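Probable endonuclease 4 (Thermotoga maritima, PDB 4HNO) probably cleaves phosphodiester bonds at apurinic or apyrimidinic sites in DNA during base excision repair, working with a cluster of three metal ions. Local coordinates at residues 67-73 with 106-112; 142-148 with 175-181; 234-238 with 273-278. All coordinates share one frame; numbering follows the deposited sequence. Where two conformers were deposited one is given.

Interaction 1 of 3, residues 67-73 with 106-112; sequences ENAFCHS and IRYLNIH. With ZN (zinc ion), chain B.
Glu67 engages two successive residues of segment 106-112, one with each carboxylate oxygen. OE1 of Glu67 accepts OH of Tyr108 at 2.6 Å on the syn lone pair, meeting the phenol at the ring edge, while the carboxylate stands steeply against the ring, the planes 78° apart. OE2 of Glu67 offers the anti lone pair to NH1 of Arg107 at 2.8 Å, a salt bridge lying in the guanidinium plane; a bend at chi2 (-61°) turns the carboxylate back to reach both partners. Phe70 and Tyr108 run side by side and point the same way. Their rings are nearly parallel but slid apart, so that CE2 of Phe70 meets CD1 of Tyr108 at 3.6 Å with scarcely any overlap. On the other face of the sheet, CB of Cys71 packs against CD1 of Leu109. A parallel ladder joins the strands, Cys71 N to Tyr108 O, Asn110 N to Cys71 O and Ser73 N to Asn110 O, and a water joins Ala69 O to Arg107 N before it begins. At its far end, NE2 of His72 and NE2 of His112 each bind zinc at 2.0 Å, their rings set obliquely to each other. ND1 of His72 donates to Ser73 O at 2.8 Å, in the ring plane and on a carbonyl lone pair, which fixes the ring's rotation. ND2 of Asn110 lies over one face of that ring, 3.3 Å from CD2 of His72, and is itself bonded to Glu147, while OD1 of Asn110 bonds Thr179. Glu147 and a water complete the zinc site. Strands 69-72 and 108-115 with helix 84-104 form a beta-alpha-beta unit of the TIM barrel, presenting metal ligands toward the C-terminal ends of the strands, as in the endonuclease IV family.

Interaction 2 of 3, residues 142-148 with 175-181; sequences VVILLEN and RVAITYD. With MN (manganese (II) ion), chain E; ZN (zinc ion), chain B.
Two adjacent parallel strands of the TIM barrel deliver Glu147 and Asp181 to two of the three metal positions of the active site. Glu147, with CG anti to its own N (chi1 -176°) and an extended chain, bridges two metals: Glu147 OE2, which also accepts from Asn110 ND2, binds zinc at 2.0 Å and OE1 binds manganese at 2.1 Å. Asp181 OD1 binds the same manganese at 2.0 Å, and one water links the two ions. His218 and Glu263 complete the manganese site, His72 and His112 that of zinc. The ladder runs Ile144 N to Arg175 O, Ala177 N to Ile144 O, Leu146 N to Ala177 O and Thr179 N to Leu146 O. Asn148 grips the end of the neighbouring strand: Asn148 OD1 accepts the N-H of Asp181 at 2.8 Å and Asn148 ND2 gives to Asp181 O at 3.3 Å, each on an in-plane lone pair, a double hold that positions the metal ligand's backbone. NE and NH1 of Arg175 both turn to Val142 O. On the Glu147 face, CD2 of Leu145 presses on CB of Ala177 at 3.5 Å, and Thr179, its OG1 bonded to Asn110, lies across Leu145. On the reverse face Leu146 CD1 meets Val176 CG1, and Ile144 and Val176 rest on helix 121-136. Strand 143-147 pairs with 108-115, strand 176-181 with 214-222, and OD2 of Asp181 caps helix 182-187 at His184.

Interaction 3 of 3, residues 234-238 with 273-278; sequences ERIGS and EDIKKV
Glu273 meets Arg235 at the exposed margin of the contact: OE1 of Glu273 takes the N-H of Arg235 NH2 at 2.7 Å in an almost straight bond (178°), with guanidinium and carboxylate nearly coplanar. A water also links Glu273 OE1 to NH1 of Arg235. One residue on, NE and NH2 of Arg235 both point side-on to Asp274 OD1 at 3.2 Å from one face of the carboxylate, so that NH2 is shared by both acids at one edge of the guanidinium, in a salt-bridge network. A bend at chi3 (54°) turns the arginine into this position. The other oxygen of Asp274 accepts the backbone N-H of Ile236 (N to Asp274 OD2 3.1 Å) from well above the carboxylate plane, and bonds Thr264 as well; a second water connects OD1 of Asp274 with Ile236 O. Arg235 to Ser238 form a type II beta turn, closed by Ser238 N to Arg235 O, with Gly237 at its third position at positive phi (91°). The turn follows strand 233-234, which carries the metal ligand His233, and packs on helix 268-284, the last helix of the TIM barrel. Further along, Lys277 passes its CG 3.5 Å from Ile236 O, running past the isoleucine in the opposite direction to a salt bridge with Glu243. Val278 CG2 then touches Ile236 CG2 at 4.2 Å, at a hydrophobic junction shared with Leu219 and helix 242-250.

In the fold
From the N terminus, interaction 1 closes first, bringing strand 108-115 beside strand 69-72 after an intervening helix. Interaction 2 follows, closing a loop of 26 residues that holds strand 155-156 and helix 160-169. Interaction 3 closes last, its 34-residue loop carrying helices 242-250 and 253-256 and strand 260-262. The three are in series; none nests in or crosses another. Interactions 1 and 2 are neighbours in the barrel sheet, since strands 108-115 and 143-147 pair directly, and they share zinc and its water. Interaction 3 stands apart, its centre about 22 and 24 Å from theirs, and ties a loop to the closing helix of the barrel.

Interaction 1 of 3, residues 67-73 with 106-112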
loop_
_atom_site.group_PDB
_atom_site.type_symbol
_atom_site.label_atom_id
_atom_site.label_comp_id
_atom_site.label_asym_id
_atom_site.label_seq_id
_atom_site.Cartn_x
_atom_site.Cartn_y
_atom_site.Cartn_z
ATOM N N GLU A 67 -10.168 9.735 -2.035
ATOM C CA GLU A 67 -8.783 9.581 -2.492
ATOM C C GLU A 67 -7.861 9.093 -1.398
ATOM O O GLU A 67 -6.696 8.856 -1.647
ATOM C CB GLU A 67 -8.247 10.891 -3.045
ATOM C CG GLU A 67 -8.815 11.223 -4.388
ATOM C CD GLU A 67 -8.476 10.174 -5.417
ATOM O OE1 GLU A 67 -7.267 9.912 -5.625
ATOM O OE2 GLU A 67 -9.418 9.584 -5.988
ATOM N N ASN A 68 -8.395 8.941 -0.193
ATOM C CA ASN A 68 -7.622 8.545 0.968
ATOM C C ASN A 68 -8.022 7.170 1.510
ATOM O O ASN A 68 -7.627 6.834 2.627
ATOM C CB ASN A 68 -7.780 9.560 2.107
ATOM C CG ASN A 68 -7.330 10.981 1.743
ATOM O OD1 ASN A 68 -6.849 11.295 0.642
ATOM N ND2 ASN A 68 -7.505 11.864 2.711
ATOM N N ALA A 69 -8.785 6.408 0.726
ATOM C CA ALA A 69 -9.302 5.116 1.139
ATOM C C ALA A 69 -8.781 4.061 0.173
ATOM O O ALA A 69 -8.928 4.199 -1.044
ATOM C CB ALA A 69 -10.832 5.135 1.146
ATOM N N PHE A 70 -8.179 3.015 0.717
ATOM C CA PHE A 70 -7.468 2.040 -0.085
ATOM C C PHE A 70 -7.817 0.627 0.357
ATOM O O PHE A 70 -7.987 0.381 1.551
ATOM C CB PHE A 70 -5.932 2.220 0.103
ATOM C CG PHE A 70 -5.457 3.609 -0.165
ATOM C CD1 PHE A 70 -5.457 4.562 0.840
ATOM C CD2 PHE A 70 -5.011 3.983 -1.430
ATOM C CE1 PHE A 70 -5.001 5.833 0.614
ATOM C CE2 PHE A 70 -4.564 5.253 -1.669
ATOM C CZ PHE A 70 -4.558 6.181 -0.631
ATOM N N CYS A 71 -7.822 -0.314 -0.579
ATOM C CA CYS A 71 -7.814 -1.718 -0.236
ATOM C C CYS A 71 -6.422 -2.292 -0.462
ATOM O O CYS A 71 -5.719 -1.883 -1.382
ATOM C CB CYS A 71 -8.811 -2.543 -1.043
ATOM S SG CYS A 71 -10.514 -2.506 -0.448
ATOM N N HIS A 72 -6.032 -3.234 0.380
ATOM C CA HIS A 72 -4.840 -4.063 0.173
ATOM C C HIS A 72 -5.309 -5.450 -0.239
ATOM O O HIS A 72 -6.176 -6.029 0.384
ATOM C CB HIS A 72 -4.009 -4.171 1.454
ATOM C CG HIS A 72 -2.590 -4.620 1.244
ATOM N ND1 HIS A 72 -2.239 -5.829 0.690
ATOM C CD2 HIS A 72 -1.424 -3.997 1.539
ATOM C CE1 HIS A 72 -0.912 -5.918 0.647
ATOM N NE2 HIS A 72 -0.386 -4.819 1.163
ATOM N N SER A 73 -4.724 -5.969 -1.309
ATOM C CA SER A 73 -5.035 -7.261 -1.869
ATOM C C SER A 73 -4.585 -8.342 -0.917
ATOM O O SER A 73 -3.682 -8.147 -0.102
ATOM C CB SER A 73 -4.325 -7.350 -3.222
ATOM O OG SER A 73 -4.461 -8.571 -3.880
ATOM N N ILE A 106 -14.404 1.975 -3.418
ATOM C CA ILE A 106 -12.970 2.146 -3.214
ATOM C C ILE A 106 -12.281 2.215 -4.578
ATOM O O ILE A 106 -12.545 1.419 -5.482
ATOM C CB ILE A 106 -12.421 0.993 -2.343
ATOM C CG1 ILE A 106 -12.979 1.048 -0.921
ATOM C CG2 ILE A 106 -10.912 0.961 -2.347
ATOM C CD1 ILE A 106 -12.377 2.105 -0.060
ATOM N N ARG A 107 -11.367 3.167 -4.678
ATOM C CA ARG A 107 -10.764 3.536 -5.936
ATOM C C ARG A 107 -9.429 2.836 -6.233
ATOM O O ARG A 107 -8.960 2.862 -7.361
ATOM C CB ARG A 107 -10.568 5.050 -5.934
ATOM C CG ARG A 107 -11.881 5.793 -5.898
ATOM C CD ARG A 107 -11.688 7.292 -5.865
ATOM N NE ARG A 107 -13.000 7.939 -5.805
ATOM C CZ ARG A 107 -13.185 9.239 -5.650
ATOM N NH1 ARG A 107 -12.147 10.049 -5.526
ATOM N NH2 ARG A 107 -14.412 9.732 -5.594
ATOM N N TYR A 108 -8.838 2.251 -5.203
ATOM C CA TYR A 108 -7.451 1.771 -5.257
ATOM C C TYR A 108 -7.352 0.400 -4.601
ATOM O O TYR A 108 -7.845 0.194 -3.493
ATOM C CB TYR A 108 -6.538 2.707 -4.480
ATOM C CG TYR A 108 -6.457 4.082 -5.046
ATOM C CD1 TYR A 108 -6.964 5.174 -4.384
ATOM C CD2 TYR A 108 -5.849 4.271 -6.271
ATOM C CE1 TYR A 108 -6.885 6.444 -4.949
ATOM C CE2 TYR A 108 -5.771 5.516 -6.842
ATOM C CZ TYR A 108 -6.286 6.603 -6.182
ATOM O OH TYR A 108 -6.188 7.835 -6.797
ATOM N N LEU A 109 -6.622 -0.488 -5.270
ATOM C CA LEU A 109 -6.340 -1.831 -4.771
ATOM C C LEU A 109 -4.835 -2.037 -4.845
ATOM O O LEU A 109 -4.257 -2.080 -5.936
ATOM C CB LEU A 109 -7.072 -2.880 -5.621
ATOM C CG LEU A 109 -6.822 -4.336 -5.222
ATOM C CD1 LEU A 109 -7.244 -4.632 -3.796
ATOM C CD2 LEU A 109 -7.555 -5.246 -6.179
ATOM N N ASN A 110 -4.211 -2.145 -3.687
ATOM C CA ASN A 110 -2.763 -2.230 -3.545
ATOM C C ASN A 110 -2.311 -3.676 -3.498
ATOM O O ASN A 110 -2.788 -4.441 -2.652
ATOM C CB ASN A 110 -2.386 -1.514 -2.250
ATOM C CG ASN A 110 -0.908 -1.582 -1.953
ATOM O OD1 ASN A 110 -0.153 -0.699 -2.327
ATOM N ND2 ASN A 110 -0.499 -2.630 -1.290
ATOM N N ILE A 111 -1.356 -4.031 -4.356
ATOM C CA ILE A 111 -0.824 -5.381 -4.415
ATOM C C ILE A 111 0.697 -5.371 -4.272
ATOM O O ILE A 111 1.379 -4.457 -4.681
ATOM C CB ILE A 111 -1.214 -6.091 -5.756
ATOM C CG1 ILE A 111 -0.433 -5.551 -6.967
ATOM C CG2 ILE A 111 -2.698 -6.022 -6.033
ATOM C CD1 ILE A 111 -0.510 -6.454 -8.203
ATOM N N HIS A 112 1.214 -6.460 -3.739
ATOM C CA HIS A 112 2.627 -6.791 -3.892
ATOM C C HIS A 112 2.763 -7.480 -5.261
ATOM O O HIS A 112 1.979 -8.368 -5.581
ATOM C CB HIS A 112 3.083 -7.741 -2.801
ATOM C CG HIS A 112 2.975 -7.160 -1.431
ATOM N ND1 HIS A 112 3.545 -7.729 -0.327
ATOM C CD2 HIS A 112 2.411 -6.015 -0.997
ATOM C CE1 HIS A 112 3.281 -6.987 0.737
ATOM N NE2 HIS A 112 2.546 -5.961 0.367
HETATM ZN ZN ZN B . 1.631 -4.495 1.345
HETATM O O HOH W 1 -11.151 4.900 -2.446
HETATM O O HOH W 2 2.234 -3.871 3.057
#

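Interaction 2 of 3, residues 142-148 with 175-181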
loop_
_atom_site.group_PDB
_atom_site.type_symbol
_atom_site.label_atom_id
_atom_site.label_comp_id
_atom_site.label_asym_id
_atom_site.label_seq_id
_atom_site.Cartn_x
_atom_site.Cartn_y
_atom_site.Cartn_z
ATOM N N VAL A 142 -11.231 0.893 -11.070
ATOM C CA VAL A 142 -10.295 0.711 -9.986
ATOM C C VAL A 142 -8.875 0.770 -10.533
ATOM O O VAL A 142 -8.578 0.196 -11.585
ATOM C CB VAL A 142 -10.562 -0.633 -9.265
ATOM C CG1 VAL A 142 -9.516 -0.913 -8.198
ATOM C CG2 VAL A 142 -11.949 -0.644 -8.652
ATOM N N VAL A 143 -8.014 1.454 -9.794
ATOM C CA VAL A 143 -6.595 1.558 -10.080
ATOM C C VAL A 143 -5.846 0.598 -9.173
ATOM O O VAL A 143 -6.073 0.582 -7.966
ATOM C CB VAL A 143 -6.137 3.014 -9.837
ATOM C CG1 VAL A 143 -4.618 3.154 -9.903
ATOM C CG2 VAL A 143 -6.813 3.954 -10.844
ATOM N N ILE A 144 -4.970 -0.206 -9.772
ATOM C CA ILE A 144 -4.112 -1.102 -9.019
ATOM C C ILE A 144 -2.839 -0.364 -8.645
ATOM O O ILE A 144 -2.193 0.257 -9.500
ATOM C CB ILE A 144 -3.828 -2.374 -9.812
ATOM C CG1 ILE A 144 -5.150 -3.160 -9.929
ATOM C CG2 ILE A 144 -2.747 -3.204 -9.135
ATOM C CD1 ILE A 144 -5.125 -4.399 -10.764
ATOM N N LEU A 145 -2.485 -0.424 -7.367
ATOM C CA LEU A 145 -1.239 0.157 -6.872
ATOM C C LEU A 145 -0.229 -0.971 -6.703
ATOM O O LEU A 145 -0.521 -1.974 -6.058
ATOM C CB LEU A 145 -1.445 0.865 -5.538
ATOM C CG LEU A 145 -2.530 1.936 -5.548
ATOM C CD1 LEU A 145 -2.663 2.578 -4.175
ATOM C CD2 LEU A 145 -2.250 2.984 -6.607
ATOM N N LEU A 146 0.958 -0.784 -7.273
ATOM C CA LEU A 146 2.068 -1.691 -7.049
ATOM C C LEU A 146 2.874 -1.158 -5.877
ATOM O O LEU A 146 3.329 -0.010 -5.909
ATOM C CB LEU A 146 2.969 -1.777 -8.266
ATOM C CG LEU A 146 2.303 -2.144 -9.573
ATOM C CD1 LEU A 146 3.321 -2.125 -10.702
ATOM C CD2 LEU A 146 1.604 -3.489 -9.489
ATOM N N GLU A 147 3.049 -1.990 -4.857
ATOM C CA GLU A 147 3.803 -1.642 -3.664
ATOM C C GLU A 147 5.205 -2.221 -3.747
ATOM O O GLU A 147 5.386 -3.375 -4.114
ATOM C CB GLU A 147 3.079 -2.201 -2.451
ATOM C CG GLU A 147 3.722 -1.812 -1.142
ATOM C CD GLU A 147 3.183 -2.527 0.057
ATOM O OE1 GLU A 147 3.879 -2.528 1.097
ATOM O OE2 GLU A 147 2.048 -3.056 -0.010
ATOM N N ASN A 148 6.202 -1.424 -3.367
ATOM C CA ASN A 148 7.536 -1.996 -3.220
ATOM C C ASN A 148 7.596 -2.929 -2.017
ATOM O O ASN A 148 6.880 -2.744 -1.021
ATOM C CB ASN A 148 8.610 -0.918 -3.115
ATOM C CG ASN A 148 8.453 -0.081 -1.871
ATOM O OD1 ASN A 148 7.410 0.539 -1.689
ATOM N ND2 ASN A 148 9.478 -0.027 -1.026
ATOM N N ARG A 175 -4.279 2.836 -15.130
ATOM C CA ARG A 175 -4.870 2.148 -13.991
ATOM C C ARG A 175 -3.839 1.354 -13.199
ATOM O O ARG A 175 -4.205 0.477 -12.426
ATOM C CB ARG A 175 -6.044 1.296 -14.433
ATOM C CG ARG A 175 -7.235 2.137 -14.862
ATOM C CD ARG A 175 -8.342 1.297 -15.451
ATOM N NE ARG A 175 -8.857 0.366 -14.461
ATOM C CZ ARG A 175 -9.421 -0.802 -14.740
ATOM N NH1 ARG A 175 -9.876 -1.544 -13.745
ATOM N NH2 ARG A 175 -9.540 -1.213 -15.994
ATOM N N VAL A 176 -2.570 1.753 -13.314
ATOM C CA VAL A 176 -1.514 1.223 -12.455
ATOM C C VAL A 176 -0.794 2.425 -11.853
ATOM O O VAL A 176 -0.314 3.312 -12.577
ATOM C CB VAL A 176 -0.533 0.352 -13.232
ATOM C CG1 VAL A 176 0.563 -0.180 -12.311
ATOM C CG2 VAL A 176 -1.255 -0.801 -13.902
ATOM N N ALA A 177 -0.676 2.439 -10.536
ATOM C CA ALA A 177 0.071 3.485 -9.852
ATOM C C ALA A 177 0.886 2.823 -8.735
ATOM O O ALA A 177 1.074 1.604 -8.779
ATOM C CB ALA A 177 -0.841 4.631 -9.418
ATOM N N ILE A 178 1.409 3.601 -7.798
ATOM C CA ILE A 178 2.453 3.138 -6.910
ATOM C C ILE A 178 2.133 3.461 -5.456
ATOM O O ILE A 178 1.625 4.537 -5.124
ATOM C CB ILE A 178 3.798 3.810 -7.332
ATOM C CG1 ILE A 178 4.150 3.525 -8.797
ATOM C CG2 ILE A 178 4.944 3.465 -6.392
ATOM C CD1 ILE A 178 4.427 2.086 -9.094
ATOM N N THR A 179 2.515 2.524 -4.589
ATOM C CA THR A 179 2.576 2.712 -3.141
ATOM C C THR A 179 4.024 2.539 -2.703
ATOM O O THR A 179 4.669 1.568 -3.090
ATOM C CB THR A 179 1.726 1.675 -2.430
ATOM O OG1 THR A 179 0.366 1.918 -2.789
ATOM C CG2 THR A 179 1.890 1.715 -0.913
ATOM N N TYR A 180 4.494 3.467 -1.873
ATOM C CA TYR A 180 5.836 3.348 -1.315
ATOM C C TYR A 180 5.741 2.963 0.156
ATOM O O TYR A 180 5.159 3.701 0.961
ATOM C CB TYR A 180 6.615 4.675 -1.445
ATOM C CG TYR A 180 8.010 4.498 -0.916
ATOM C CD1 TYR A 180 8.947 3.774 -1.638
ATOM C CD2 TYR A 180 8.391 4.993 0.327
ATOM C CE1 TYR A 180 10.211 3.540 -1.153
ATOM C CE2 TYR A 180 9.679 4.785 0.814
ATOM C CZ TYR A 180 10.573 4.039 0.068
ATOM O OH TYR A 180 11.843 3.786 0.521
ATOM N N ASP A 181 6.296 1.801 0.506
ATOM C CA ASP A 181 6.348 1.324 1.879
ATOM C C ASP A 181 7.744 1.632 2.440
ATOM O O ASP A 181 8.764 1.181 1.906
ATOM C CB ASP A 181 6.039 -0.176 1.918
ATOM C CG ASP A 181 5.980 -0.747 3.318
ATOM O OD1 ASP A 181 4.967 -1.416 3.660
ATOM O OD2 ASP A 181 6.938 -0.527 4.097
HETATM MN MN MN E . 3.143 -2.145 3.078
HETATM ZN ZN ZN B . 1.631 -4.495 1.345
HETATM O O HOH W 2 2.234 -3.871 3.057
#

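Interaction 3 of 3, residues 234-238 with 273-278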
loop_
_atom_site.group_PDB
_atom_site.type_symbol
_atom_site.label_atom_id
_atom_site.label_comp_id
_atom_site.label_asym_id
_atom_site.label_seq_id
_atom_site.Cartn_x
_atom_site.Cartn_y
_atom_site.Cartn_z
ATOM N N GLU A 234 7.950 -1.894 12.417
ATOM C CA GLU A 234 8.073 -1.419 13.782
ATOM C C GLU A 234 7.241 -0.142 13.931
ATOM O O GLU A 234 7.007 0.603 12.974
ATOM C CB GLU A 234 9.562 -1.185 14.126
ATOM C CG GLU A 234 9.863 -0.684 15.542
ATOM C CD GLU A 234 9.343 -1.614 16.611
ATOM O OE1 GLU A 234 10.169 -2.343 17.187
ATOM O OE2 GLU A 234 8.112 -1.616 16.870
ATOM N N ARG A 235 6.816 0.085 15.169
ATOM C CA ARG A 235 6.097 1.287 15.559
ATOM C C ARG A 235 6.898 2.543 15.240
ATOM O O ARG A 235 8.119 2.561 15.363
ATOM C CB ARG A 235 5.795 1.222 17.061
ATOM C CG ARG A 235 5.015 -0.053 17.383
ATOM C CD ARG A 235 4.250 -0.042 18.648
ATOM N NE ARG A 235 3.361 1.096 18.716
ATOM C CZ ARG A 235 2.751 1.444 19.830
ATOM N NH1 ARG A 235 2.923 0.725 20.932
ATOM N NH2 ARG A 235 1.982 2.504 19.843
ATOM N N ILE A 236 6.201 3.599 14.844
ATOM C CA ILE A 236 6.861 4.832 14.433
ATOM C C ILE A 236 7.733 5.358 15.555
ATOM O O ILE A 236 7.263 5.606 16.672
ATOM C CB ILE A 236 5.826 5.913 14.053
ATOM C CG1 ILE A 236 4.901 5.435 12.915
ATOM C CG2 ILE A 236 6.532 7.216 13.691
ATOM C CD1 ILE A 236 5.619 5.008 11.686
ATOM N N GLY A 237 9.013 5.548 15.248
ATOM C CA GLY A 237 9.954 6.089 16.211
ATOM C C GLY A 237 10.668 5.047 17.046
ATOM O O GLY A 237 11.596 5.380 17.767
ATOM N N SER A 238 10.248 3.792 16.948
ATOM C CA SER A 238 10.829 2.736 17.755
ATOM C C SER A 238 11.832 1.880 17.012
ATOM O O SER A 238 12.395 0.960 17.600
ATOM C CB SER A 238 9.741 1.856 18.346
ATOM O OG SER A 238 9.023 2.596 19.303
ATOM N N GLU A 273 -1.800 5.751 18.878
ATOM C CA GLU A 273 -0.571 6.229 19.485
ATOM C C GLU A 273 0.448 6.616 18.417
ATOM O O GLU A 273 1.155 7.618 18.574
ATOM C CB GLU A 273 0.010 5.169 20.424
ATOM C CG GLU A 273 -0.767 4.980 21.710
ATOM C CD GLU A 273 -0.226 3.839 22.557
ATOM O OE1 GLU A 273 0.770 3.197 22.153
ATOM O OE2 GLU A 273 -0.801 3.584 23.635
ATOM N N ASP A 274 0.544 5.822 17.353
ATOM C CA ASP A 274 1.490 6.127 16.293
ATOM C C ASP A 274 1.115 7.423 15.574
ATOM O O ASP A 274 2.003 8.183 15.191
ATOM C CB ASP A 274 1.644 4.957 15.307
ATOM C CG ASP A 274 2.626 3.864 15.821
ATOM O OD1 ASP A 274 2.880 3.845 17.056
ATOM O OD2 ASP A 274 3.107 3.028 14.996
ATOM N N ILE A 275 -0.182 7.687 15.383
ATOM C CA ILE A 275 -0.588 8.930 14.758
ATOM C C ILE A 275 -0.187 10.099 15.657
ATOM O O ILE A 275 0.352 11.098 15.185
ATOM C CB ILE A 275 -2.105 8.935 14.448
ATOM C CG1 ILE A 275 -2.382 7.932 13.321
ATOM C CG2 ILE A 275 -2.567 10.320 14.052
ATOM C CD1 ILE A 275 -3.848 7.818 12.937
ATOM N N LYS A 276 -0.416 9.978 16.959
ATOM C CA LYS A 276 0.029 11.014 17.881
ATOM C C LYS A 276 1.539 11.199 17.788
ATOM O O LYS A 276 2.014 12.327 17.829
ATOM C CB LYS A 276 -0.371 10.653 19.302
ATOM C CG LYS A 276 -1.843 10.873 19.588
ATOM C CD LYS A 276 -2.199 10.517 21.025
ATOM C CE LYS A 276 -3.700 10.605 21.266
ATOM N NZ LYS A 276 -4.454 9.568 20.503
ATOM N N LYS A 277 2.291 10.103 17.680
ATOM C CA LYS A 277 3.746 10.185 17.555
ATOM C C LYS A 277 4.154 10.944 16.291
ATOM O O LYS A 277 5.089 11.736 16.321
ATOM C CB LYS A 277 4.348 8.779 17.564
ATOM C CG LYS A 277 5.863 8.720 17.460
ATOM C CD LYS A 277 6.529 9.355 18.661
ATOM C CE LYS A 277 7.933 8.818 18.855
ATOM N NZ LYS A 277 8.533 9.324 20.116
ATOM N N VAL A 278 3.484 10.687 15.172
ATOM C CA VAL A 278 3.782 11.419 13.952
ATOM C C VAL A 278 3.641 12.922 14.174
ATOM O O VAL A 278 4.519 13.700 13.803
ATOM C CB VAL A 278 2.893 10.940 12.790
ATOM C CG1 VAL A 278 2.993 11.879 11.603
ATOM C CG2 VAL A 278 3.289 9.514 12.412
HETATM O O HOH W 3 1.577 0.429 23.103
HETATM O O HOH W 4 4.806 5.195 18.126
HETATM O O HOH W 5 10.243 7.073 20.038
#